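Side-chain contact in FACT-Spt16 (Cicer arietinum, PDB 5CE6), which probably acts as a histone chaperone subunit of the FACT complex, binding histones H3-H4 during transcription through chromatin: residues A35-S38 with H39-D42. Sequence-based numbering, arbitrary orientation.
Sequences AFYS and HWDD
Trp40 turns an edge of its indole toward one face of the Tyr37 ring: the planes stand at 67° with centroids 5.3 Å apart, an edge-to-face pair. The touching atom is CZ3 of Trp40, 3.9 Å from CE2 of Tyr37 and set toward the rim of the phenol. The chi1 of Trp40, -178°, sets its CG anti to the backbone N, and from there the six-membered ring reaches back toward the preceding turn, alongside the Tyr37 side chain. The planes of Phe36 and Trp40 differ by 14°, yet the rings are displaced laterally with little overlap, and Phe36 CZ stays 4.4 Å from Trp40 CE3. The backbone carrying these rings is held by i to i+4 hydrogen bonds, among them Trp40 N to Phe36 O at 2.8 Å. In the second shell, hydrogen bonds from Trp40 NE1 to Ser51 O and between Tyr37 OH and Thr90 O fix the polar ends of the rings, while Arg44 makes a cation-pi contact with Trp40. The cluster seats the C-terminal end of helix 26-42 on the mixed sheet of the N-terminal lobe, against Ile54 of strand 53-58 and Phe89 of strand 85-89, with Phe36 and His39 touching helix 188-196.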
loop_
_atom_site.group_PDB
_atom_site.type_symbol
_atom_site.label_atom_id
_atom_site.label_comp_id
_atom_site.label_asym_id
_atom_site.label_seq_id
_atom_site.Cartn_x
_atom_site.Cartn_y
_atom_site.Cartn_z
ATOM N N ALA A 35 -19.024 11.053 -2.958
ATOM C CA ALA A 35 -17.964 10.823 -3.935
ATOM C C ALA A 35 -18.081 9.431 -4.542
ATOM O O ALA A 35 -17.988 9.268 -5.758
ATOM C CB ALA A 35 -16.597 11.013 -3.297
ATOM N N PHE A 36 -18.299 8.439 -3.680
ATOM C CA PHE A 36 -18.501 7.053 -4.101
ATOM C C PHE A 36 -19.722 6.916 -5.032
ATOM O O PHE A 36 -19.595 6.413 -6.149
ATOM C CB PHE A 36 -18.648 6.165 -2.847
ATOM C CG PHE A 36 -18.964 4.718 -3.136
ATOM C CD1 PHE A 36 -18.502 4.090 -4.283
ATOM C CD2 PHE A 36 -19.739 3.988 -2.244
ATOM C CE1 PHE A 36 -18.800 2.758 -4.534
ATOM C CE2 PHE A 36 -20.036 2.655 -2.485
ATOM C CZ PHE A 36 -19.569 2.040 -3.629
ATOM N N TYR A 37 -20.900 7.345 -4.581
ATOM C CA TYR A 37 -22.100 7.211 -5.411
ATOM C C TYR A 37 -22.000 7.970 -6.741
ATOM O O TYR A 37 -22.487 7.496 -7.771
ATOM C CB TYR A 37 -23.364 7.619 -4.643
ATOM C CG TYR A 37 -23.994 6.465 -3.908
ATOM C CD1 TYR A 37 -23.348 5.867 -2.835
ATOM C CD2 TYR A 37 -25.220 5.961 -4.303
ATOM C CE1 TYR A 37 -23.915 4.796 -2.162
ATOM C CE2 TYR A 37 -25.805 4.888 -3.632
ATOM C CZ TYR A 37 -25.139 4.313 -2.568
ATOM O OH TYR A 37 -25.702 3.252 -1.897
ATOM N N SER A 38 -21.358 9.133 -6.714
ATOM C CA SER A 38 -21.139 9.912 -7.931
ATOM C C SER A 38 -20.251 9.172 -8.923
ATOM O O SER A 38 -20.582 9.060 -10.107
ATOM C CB SER A 38 -20.512 11.263 -7.590
ATOM O OG SER A 38 -21.471 12.120 -6.997
ATOM N N HIS A 39 -19.129 8.664 -8.425
ATOM C CA HIS A 39 -18.133 7.989 -9.256
ATOM C C HIS A 39 -18.745 6.715 -9.818
ATOM O O HIS A 39 -18.592 6.401 -11.005
ATOM C CB HIS A 39 -16.891 7.674 -8.423
ATOM C CG HIS A 39 -15.694 7.292 -9.233
ATOM N ND1 HIS A 39 -15.528 6.033 -9.771
ATOM C CD2 HIS A 39 -14.589 7.996 -9.580
ATOM C CE1 HIS A 39 -14.379 5.981 -10.422
ATOM N NE2 HIS A 39 -13.790 7.162 -10.323
ATOM N N TRP A 40 -19.458 5.997 -8.951
ATOM C CA TRP A 40 -20.149 4.775 -9.321
ATOM C C TRP A 40 -21.093 5.067 -10.483
ATOM O O TRP A 40 -21.115 4.345 -11.477
ATOM C CB TRP A 40 -20.922 4.251 -8.104
ATOM C CG TRP A 40 -21.657 2.972 -8.306
ATOM C CD1 TRP A 40 -21.587 2.132 -9.380
ATOM C CD2 TRP A 40 -22.591 2.380 -7.397
ATOM N NE1 TRP A 40 -22.429 1.056 -9.196
ATOM C CE2 TRP A 40 -23.056 1.187 -7.981
ATOM C CE3 TRP A 40 -23.085 2.753 -6.141
ATOM C CZ2 TRP A 40 -23.982 0.353 -7.354
ATOM C CZ3 TRP A 40 -24.006 1.925 -5.515
ATOM C CH2 TRP A 40 -24.448 0.743 -6.123
ATOM N N ASP A 41 -21.851 6.150 -10.367
ATOM C CA ASP A 41 -22.826 6.494 -11.391
ATOM C C ASP A 41 -22.136 6.996 -12.657
ATOM O O ASP A 41 -22.508 6.613 -13.767
ATOM C CB ASP A 41 -23.797 7.551 -10.874
ATOM C CG ASP A 41 -24.979 7.761 -11.807
ATOM O OD1 ASP A 41 -25.568 6.752 -12.265
ATOM O OD2 ASP A 41 -25.313 8.934 -12.085
ATOM N N ASP A 42 -21.130 7.847 -12.477
ATOM C CA ASP A 42 -20.406 8.441 -13.601
ATOM C C ASP A 42 -19.735 7.383 -14.468
ATOM O O ASP A 42 -19.737 7.479 -15.697
ATOM C CB ASP A 42 -19.342 9.426 -13.100
ATOM C CG ASP A 42 -19.941 10.686 -12.498
ATOM O OD1 ASP A 42 -21.125 10.962 -12.754
ATOM O OD2 ASP A 42 -19.214 11.403 -11.770
#